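Local structure of transcriptional repressor (Vibrio fischeri, 3KV1) at residues A[183-188]-A[192-197]; A[213-218]-A[241-246]. The protein is a SorC-family transcriptional repressor whose sugar-binding domain probably recognises a carbohydrate effector and so regulates binding to DNA. All coordinates share one frame; numbering follows the deposited sequence.

Interaction 1: residues A[183-188]-A[192-197]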
ATOM      1  N   ASP A 183      30.586  12.700  -2.847  1.00 30.69           N
ATOM      2  CA  ASP A 183      30.422  11.512  -2.022  1.00 27.64           C
ATOM      3  C   ASP A 183      30.714  10.198  -2.714  1.00 28.43           C
ATOM      4  O   ASP A 183      30.712   9.137  -2.068  1.00 31.75           O
ATOM      5  CB  ASP A 183      29.065  11.557  -1.369  1.00 31.93           C
ATOM      6  CG  ASP A 183      28.910  12.820  -0.497  1.00 41.10           C
ATOM      7  OD1 ASP A 183      29.890  13.199   0.194  1.00 39.27           O
ATOM      8  OD2 ASP A 183      27.841  13.456  -0.528  1.00 47.82           O
ATOM      9  N   GLY A 184      30.948  10.272  -4.027  1.00 27.39           N
ATOM     10  CA  GLY A 184      31.423   9.128  -4.786  1.00 29.60           C
ATOM     11  C   GLY A 184      30.394   8.030  -5.042  1.00 26.80           C
ATOM     12  O   GLY A 184      30.766   6.892  -5.338  1.00 29.33           O
ATOM     13  N   ILE A 185      29.108   8.364  -4.943  1.00 21.41           N
ATOM     14  CA  ILE A 185      28.050   7.373  -5.214  1.00 20.38           C
ATOM     15  C   ILE A 185      28.069   6.995  -6.686  1.00 25.47           C
ATOM     16  O   ILE A 185      28.054   7.863  -7.578  1.00 27.05           O
ATOM     17  CB  ILE A 185      26.665   7.955  -4.865  1.00 20.97           C
ATOM     18  CG1 ILE A 185      26.652   8.367  -3.401  1.00 26.94           C
ATOM     19  CG2 ILE A 185      25.548   6.945  -5.221  1.00 24.43           C
ATOM     20  CD1 ILE A 185      27.057   7.251  -2.436  1.00 33.49           C
ATOM     21  N   VAL A 186      28.103   5.706  -6.965  1.00 21.34           N
ATOM     22  CA  VAL A 186      28.049   5.265  -8.344  1.00 24.61           C
ATOM     23  C   VAL A 186      26.814   4.412  -8.642  1.00 23.47           C
ATOM     24  O   VAL A 186      26.571   4.064  -9.798  1.00 23.72           O
ATOM     25  CB  VAL A 186      29.302   4.459  -8.742  1.00 27.46           C
ATOM     26  CG1 VAL A 186      30.574   5.342  -8.675  1.00 34.98           C
ATOM     27  CG2 VAL A 186      29.411   3.176  -7.895  1.00 27.39           C
ATOM     28  N   GLY A 187      26.047   4.044  -7.627  1.00 25.67           N
ATOM     29  CA  GLY A 187      24.872   3.227  -7.892  1.00 22.31           C
ATOM     30  C   GLY A 187      23.963   3.069  -6.697  1.00 25.25           C
ATOM     31  O   GLY A 187      24.302   3.493  -5.578  1.00 24.09           O
ATOM     32  N   ASP A 188      22.780   2.500  -6.948  1.00 24.34           N
ATOM     33  CA  ASP A 188      21.880   2.142  -5.853  1.00 25.67           C
ATOM     34  C   ASP A 188      21.556   0.669  -5.940  1.00 24.09           C
ATOM     35  O   ASP A 188      21.683   0.028  -6.997  1.00 23.16           O
ATOM     36  CB  ASP A 188      20.541   2.871  -5.937  1.00 26.90           C
ATOM     37  CG  ASP A 188      19.622   2.264  -6.995  1.00 33.52           C
ATOM     38  OD1 ASP A 188      19.603   2.808  -8.108  1.00 35.56           O
ATOM     39  OD2 ASP A 188      18.934   1.224  -6.757  1.00 29.75           O
ATOM     40  N   PHE A 192      16.897   1.887  -2.492  1.00 19.48           N
ATOM     41  CA  PHE A 192      16.868   2.369  -1.107  1.00 21.69           C
ATOM     42  C   PHE A 192      18.211   2.622  -0.450  1.00 23.65           C
ATOM     43  O   PHE A 192      18.256   3.192   0.651  1.00 24.55           O
ATOM     44  CB  PHE A 192      16.002   1.452  -0.223  1.00 22.30           C
ATOM     45  CG  PHE A 192      16.360  -0.025  -0.314  1.00 22.60           C
ATOM     46  CD1 PHE A 192      17.521  -0.517   0.282  1.00 26.33           C
ATOM     47  CD2 PHE A 192      15.508  -0.914  -0.970  1.00 22.03           C
ATOM     48  CE1 PHE A 192      17.839  -1.887   0.196  1.00 24.64           C
ATOM     49  CE2 PHE A 192      15.791  -2.285  -1.034  1.00 23.31           C
ATOM     50  CZ  PHE A 192      16.968  -2.763  -0.449  1.00 23.21           C
ATOM     51  N   ASP A 193      19.306   2.167  -1.066  1.00 22.74           N
ATOM     52  CA  ASP A 193      20.628   2.507  -0.525  1.00 23.73           C
ATOM     53  C   ASP A 193      21.656   2.632  -1.647  1.00 20.31           C
ATOM     54  O   ASP A 193      21.442   2.170  -2.763  1.00 21.65           O
ATOM     55  CB  ASP A 193      21.111   1.532   0.571  1.00 24.79           C
ATOM     56  CG  ASP A 193      21.948   2.233   1.678  1.00 28.27           C
ATOM     57  OD1 ASP A 193      22.408   3.373   1.454  1.00 27.79           O
ATOM     58  OD2 ASP A 193      22.129   1.658   2.790  1.00 26.92           O
ATOM     59  N   PHE A 194      22.753   3.291  -1.328  1.00 21.58           N
ATOM     60  CA  PHE A 194      23.660   3.817  -2.345  1.00 21.47           C
ATOM     61  C   PHE A 194      25.085   3.447  -1.955  1.00 25.43           C
ATOM     62  O   PHE A 194      25.409   3.365  -0.759  1.00 26.81           O
ATOM     63  CB  PHE A 194      23.475   5.348  -2.378  1.00 25.63           C
ATOM     64  CG  PHE A 194      22.034   5.747  -2.556  1.00 25.37           C
ATOM     65  CD1 PHE A 194      21.466   5.749  -3.818  1.00 28.66           C
ATOM     66  CD2 PHE A 194      21.228   6.028  -1.456  1.00 27.70           C
ATOM     67  CE1 PHE A 194      20.102   6.048  -3.999  1.00 31.09           C
ATOM     68  CE2 PHE A 194      19.855   6.316  -1.606  1.00 28.62           C
ATOM     69  CZ  PHE A 194      19.292   6.335  -2.875  1.00 29.71           C
ATOM     70  N   PHE A 195      25.939   3.232  -2.944  1.00 21.80           N
ATOM     71  CA  PHE A 195      27.303   2.798  -2.654  1.00 27.18           C
ATOM     72  C   PHE A 195      28.345   3.462  -3.558  1.00 23.85           C
ATOM     73  O   PHE A 195      28.014   3.996  -4.630  1.00 27.11           O
ATOM     74  CB  PHE A 195      27.377   1.290  -2.834  1.00 22.88           C
ATOM     75  CG  PHE A 195      26.796   0.815  -4.133  1.00 26.03           C
ATOM     76  CD1 PHE A 195      25.456   0.403  -4.208  1.00 28.50           C
ATOM     77  CD2 PHE A 195      27.573   0.803  -5.291  1.00 23.60           C
ATOM     78  CE1 PHE A 195      24.906  -0.018  -5.400  1.00 27.91           C
ATOM     79  CE2 PHE A 195      27.026   0.380  -6.500  1.00 24.27           C
ATOM     80  CZ  PHE A 195      25.674  -0.040  -6.557  1.00 24.70           C
ATOM     81  N   LYS A 196      29.615   3.370  -3.151  1.00 27.58           N
ATOM     82  CA  LYS A 196      30.727   3.883  -3.933  1.00 26.88           C
ATOM     83  C   LYS A 196      31.315   2.762  -4.764  1.00 32.54           C
ATOM     84  O   LYS A 196      30.944   1.583  -4.618  1.00 26.83           O
ATOM     85  CB  LYS A 196      31.802   4.464  -3.009  1.00 29.84           C
ATOM     86  CG  LYS A 196      31.236   5.422  -1.999  1.00 34.73           C
ATOM     87  CD  LYS A 196      32.325   6.197  -1.271  1.00 45.94           C
ATOM     88  CE  LYS A 196      33.508   5.308  -0.924  1.00 56.18           C
ATOM     89  NZ  LYS A 196      34.640   6.071  -0.290  1.00 64.60           N
ATOM     90  N   LEU A 197      32.221   3.123  -5.655  1.00 27.25           N
ATOM     91  CA  LEU A 197      32.798   2.110  -6.538  1.00 31.39           C
ATOM     92  C   LEU A 197      33.576   1.039  -5.768  1.00 28.57           C
ATOM     93  O   LEU A 197      33.628  -0.120  -6.204  1.00 31.09           O
ATOM     94  CB  LEU A 197      33.649   2.758  -7.632  1.00 28.49           C
ATOM     95  CG  LEU A 197      34.325   1.807  -8.628  1.00 31.61           C
ATOM     96  CD1 LEU A 197      33.340   0.958  -9.404  1.00 30.49           C
ATOM     97  CD2 LEU A 197      35.209   2.641  -9.579  1.00 37.82           C
TER
HETATM   98  O   HOH W   1      33.067   5.797  -6.062  1.00 28.19           O
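Gly187 and Phe195 form the hydrogen-bonded pair at the middle of a beta hairpin of strands 185-189 and 193-196, the first of which runs antiparallel to strand 151-158 in the mixed sheet. A classic beta bulge sets both Val186 and Gly187 opposite Phe195. Phe195 N reaches Gly187 O at 3.1 Å, and Val186 N meets Phe195 O at 2.9 Å.

Packing is tight at the bulge. With CG held between its own backbone N and carbonyl carbon (chi1 49°), Phe195 folds its ring back over the neighbouring strand, and Gly187 CA sits over one ring face in a CH-pi contact 4.0 Å from the centroid. Because Gly187 has no side chain, the ring can lie directly on the backbone; Val186 CG2 approaches the same ring obliquely. On the other face of the sheet from the Phe195 ring, Asp188 and Phe194 form a non-hydrogen-bonded pair, Asp188 CB lying 3.7 Å from Phe194 CD1. The Asp188 carboxylate is engaged elsewhere: OD1 takes a hydrogen bond from Asn162, and OD2 bonds to Gly191 N and to a glycerol, which may mark a pocket.

Toward the start of strand 185-189 the contact is looser and partly exposed. The aliphatic part of Lys196 runs past the carbonyls of Asp183 and Gly184. Val186 sets CG2 3.6 Å from Leu197 N, and its CG1 lies farther off, near Leu197 CB. Here a water bridges the two segments, donating to Gly184 O at 2.6 Å and accepting from Leu197 N at 2.8 Å.

Interaction 2: residues A[213-218]-A[241-246]; sequences LEMEDL and LRTGVI
Val245 points its side chain at helix 215-219 and meets both Met215, a selenomethionine, and Leu218 on the helix face turned toward it. The contact packs the first turn of this short helix against the segment leaving helix 234-242, within the alpha/beta sugar-binding domain.

Met215 and Val245 cross at about a right angle. CG1 of Val245 lies 3.8 Å from Met215 O and a little farther from Met215 CG, while its other methyl, CG2, approaches Leu218 CB and the selenium. Leu218 is met nearest at the root of its side chain, CB to CB of Val245 at 4.0 Å.

Met215 leaves the helix with CG anti to the backbone N (chi1 -167°), then bends at both following torsions, which brings its end round to Thr243. There the two side chains again cross nearly perpendicularly, with SE 4.0 Å from Thr243 CG2 and CE close to the same methyl. Thr243 thus offers its methyl to the selenomethionine while its hydroxyl serves its own backbone: OG1 bonds to Ala240 O and accepts from Val245 N in an ST turn, which fixes the chain just before Val245. At the end of the contact, a water lies 2.6 Å from both Leu218 O and Val245 O.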
ATOM      1  N   LEU A 213      14.613  -0.108   3.504  1.00 20.10           N
ATOM      2  CA  LEU A 213      15.776  -0.805   4.083  1.00 22.41           C
ATOM      3  C   LEU A 213      17.116  -0.122   3.808  1.00 22.54           C
ATOM      4  O   LEU A 213      17.207   0.819   3.018  1.00 22.71           O
ATOM      5  CB  LEU A 213      15.855  -2.238   3.553  1.00 21.25           C
ATOM      6  CG  LEU A 213      14.720  -3.203   3.939  1.00 22.96           C
ATOM      7  CD1 LEU A 213      15.093  -4.560   3.379  1.00 27.35           C
ATOM      8  CD2 LEU A 213      14.525  -3.269   5.461  1.00 24.32           C
ATOM      9  N   GLU A 214      18.157  -0.590   4.493  1.00 23.43           N
ATOM     10  CA  GLU A 214      19.519  -0.105   4.248  1.00 24.68           C
ATOM     11  C   GLU A 214      20.489  -1.252   3.981  1.00 24.85           C
ATOM     12  O   GLU A 214      20.136  -2.434   4.090  1.00 24.04           O
ATOM     13  CB  GLU A 214      20.017   0.745   5.426  1.00 29.86           C
ATOM     14  CG  GLU A 214      20.044   0.008   6.748  1.00 33.74           C
ATOM     15  CD  GLU A 214      20.527   0.887   7.891  1.00 49.27           C
ATOM     16  OE1 GLU A 214      19.690   1.573   8.509  1.00 49.88           O
ATOM     17  OE2 GLU A 214      21.747   0.900   8.163  1.00 55.00           O
HETATM   18  N   MSE A 215      21.717  -0.889   3.628  1.00 24.85           N
HETATM   19  CA  MSE A 215      22.724  -1.885   3.229  1.00 22.21           C
HETATM   20  C   MSE A 215      22.948  -2.954   4.299  1.00 23.66           C
HETATM   21  O   MSE A 215      23.054  -4.134   3.989  1.00 24.59           O
HETATM   22  CB  MSE A 215      24.065  -1.200   2.929  1.00 24.26           C
HETATM   23  CG  MSE A 215      25.006  -2.137   2.214  1.00 27.00           C
HETATM   24 SE   MSE A 215      24.411  -2.301   0.379  0.63 29.74          SE
HETATM   25  CE  MSE A 215      24.597  -0.457  -0.204  1.00 36.84           C
ATOM     26  N   GLU A 216      23.001  -2.552   5.558  1.00 23.89           N
ATOM     27  CA  GLU A 216      23.216  -3.534   6.622  1.00 29.95           C
ATOM     28  C   GLU A 216      22.086  -4.567   6.728  1.00 30.06           C
ATOM     29  O   GLU A 216      22.307  -5.698   7.156  1.00 32.11           O
ATOM     30  CB  GLU A 216      23.439  -2.845   7.964  1.00 36.19           C
ATOM     31  CG  GLU A 216      24.049  -3.753   9.011  1.00 47.81           C
ATOM     32  CD  GLU A 216      25.444  -4.269   8.635  1.00 53.05           C
ATOM     33  OE1 GLU A 216      26.140  -3.645   7.797  1.00 54.62           O
ATOM     34  OE2 GLU A 216      25.849  -5.309   9.189  1.00 57.54           O
ATOM     35  N   ASP A 217      20.867  -4.175   6.369  1.00 26.33           N
ATOM     36  CA  ASP A 217      19.766  -5.137   6.345  1.00 25.24           C
ATOM     37  C   ASP A 217      20.028  -6.153   5.259  1.00 26.78           C
ATOM     38  O   ASP A 217      19.852  -7.351   5.471  1.00 24.09           O
ATOM     39  CB  ASP A 217      18.424  -4.460   6.071  1.00 23.79           C
ATOM     40  CG  ASP A 217      18.072  -3.414   7.114  1.00 33.06           C
ATOM     41  OD1 ASP A 217      18.299  -3.652   8.327  1.00 34.43           O
ATOM     42  OD2 ASP A 217      17.576  -2.347   6.709  1.00 30.25           O
ATOM     43  N   LEU A 218      20.436  -5.694   4.075  1.00 21.19           N
ATOM     44  CA  LEU A 218      20.691  -6.633   2.991  1.00 19.93           C
ATOM     45  C   LEU A 218      21.843  -7.570   3.374  1.00 22.24           C
ATOM     46  O   LEU A 218      21.882  -8.730   2.947  1.00 23.03           O
ATOM     47  CB  LEU A 218      21.060  -5.904   1.667  1.00 19.28           C
ATOM     48  CG  LEU A 218      19.942  -5.172   0.924  1.00 24.33           C
ATOM     49  CD1 LEU A 218      20.485  -4.465  -0.378  1.00 21.03           C
ATOM     50  CD2 LEU A 218      18.780  -6.119   0.569  1.00 26.49           C
ATOM     51  N   LEU A 241      28.638  -5.360  -6.150  1.00 22.66           N
ATOM     52  CA  LEU A 241      29.288  -6.606  -5.769  1.00 24.98           C
ATOM     53  C   LEU A 241      30.287  -6.368  -4.653  1.00 25.32           C
ATOM     54  O   LEU A 241      30.388  -7.179  -3.741  1.00 27.14           O
ATOM     55  CB  LEU A 241      29.959  -7.264  -6.970  1.00 24.12           C
ATOM     56  CG  LEU A 241      28.950  -7.931  -7.899  1.00 23.25           C
ATOM     57  CD1 LEU A 241      29.690  -8.256  -9.194  1.00 25.79           C
ATOM     58  CD2 LEU A 241      28.306  -9.180  -7.280  1.00 24.52           C
ATOM     59  N   ARG A 242      30.969  -5.230  -4.690  1.00 23.62           N
ATOM     60  CA  ARG A 242      31.974  -4.950  -3.670  1.00 25.04           C
ATOM     61  C   ARG A 242      31.391  -4.721  -2.282  1.00 29.28           C
ATOM     62  O   ARG A 242      32.132  -4.841  -1.298  1.00 28.97           O
ATOM     63  CB  ARG A 242      32.911  -3.805  -4.105  1.00 22.67           C
ATOM     64  CG  ARG A 242      33.821  -4.301  -5.227  1.00 24.25           C
ATOM     65  CD  ARG A 242      34.671  -3.170  -5.741  1.00 27.04           C
ATOM     66  NE  ARG A 242      35.648  -3.622  -6.746  1.00 34.67           N
ATOM     67  CZ  ARG A 242      36.146  -2.835  -7.690  1.00 38.07           C
ATOM     68  NH1 ARG A 242      35.765  -1.561  -7.760  1.00 34.66           N
ATOM     69  NH2 ARG A 242      37.033  -3.311  -8.564  1.00 36.50           N
ATOM     70  N   THR A 243      30.081  -4.443  -2.175  1.00 23.02           N
ATOM     71  CA  THR A 243      29.498  -4.215  -0.848  1.00 22.55           C
ATOM     72  C   THR A 243      29.462  -5.503  -0.073  1.00 25.21           C
ATOM     73  O   THR A 243      29.342  -5.486   1.142  1.00 28.19           O
ATOM     74  CB  THR A 243      28.027  -3.770  -0.892  1.00 22.38           C
ATOM     75  OG1 THR A 243      27.239  -4.821  -1.472  1.00 23.03           O
ATOM     76  CG2 THR A 243      27.877  -2.495  -1.676  1.00 24.56           C
ATOM     77  N   GLY A 244      29.503  -6.619  -0.789  1.00 25.88           N
ATOM     78  CA  GLY A 244      29.464  -7.940  -0.184  1.00 26.43           C
ATOM     79  C   GLY A 244      28.065  -8.472   0.110  1.00 31.25           C
ATOM     80  O   GLY A 244      27.914  -9.585   0.626  1.00 31.36           O
ATOM     81  N   VAL A 245      27.022  -7.699  -0.185  1.00 24.37           N
ATOM     82  CA  VAL A 245      25.696  -8.173   0.238  1.00 20.68           C
ATOM     83  C   VAL A 245      25.002  -9.107  -0.731  1.00 22.37           C
ATOM     84  O   VAL A 245      23.972  -9.724  -0.364  1.00 22.42           O
ATOM     85  CB  VAL A 245      24.740  -7.028   0.602  1.00 23.55           C
ATOM     86  CG1 VAL A 245      25.379  -6.095   1.630  1.00 26.76           C
ATOM     87  CG2 VAL A 245      24.350  -6.261  -0.640  1.00 22.82           C
ATOM     88  N   ILE A 246      25.514  -9.222  -1.949  1.00 25.88           N
ATOM     89  CA  ILE A 246      24.789  -9.973  -2.979  1.00 22.37           C
ATOM     90  C   ILE A 246      25.065 -11.462  -2.905  1.00 22.83           C
ATOM     91  O   ILE A 246      26.235 -11.868  -2.771  1.00 23.67           O
ATOM     92  CB  ILE A 246      25.142  -9.453  -4.357  1.00 22.24           C
ATOM     93  CG1 ILE A 246      24.680  -8.006  -4.470  1.00 24.92           C
ATOM     94  CG2 ILE A 246      24.450 -10.294  -5.439  1.00 23.35           C
ATOM     95  CD1 ILE A 246      25.111  -7.371  -5.788  1.00 26.09           C
TER
HETATM   96  O   HOH W   2      23.476 -10.604   2.019  1.00 29.99           O

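Interaction 1 comes first along the chain, closing a short beta hairpin between 183-188 and 192-197. The chain then passes to helix 215-219 and, through strand 223-227 and helix 234-242, returns at 241-246 to close the longer loop of interaction 2. The loops follow in series, neither nesting nor crossing, yet their segments meet. Asp193 OD2 lies 2.7 Å from Met215 N, a probable hydrogen bond at the start of helix 215-219, and Arg242 NH1 probably bonds to Leu197 O. Together they tie the hairpin at this part of the sheet to both helical segments packed against it.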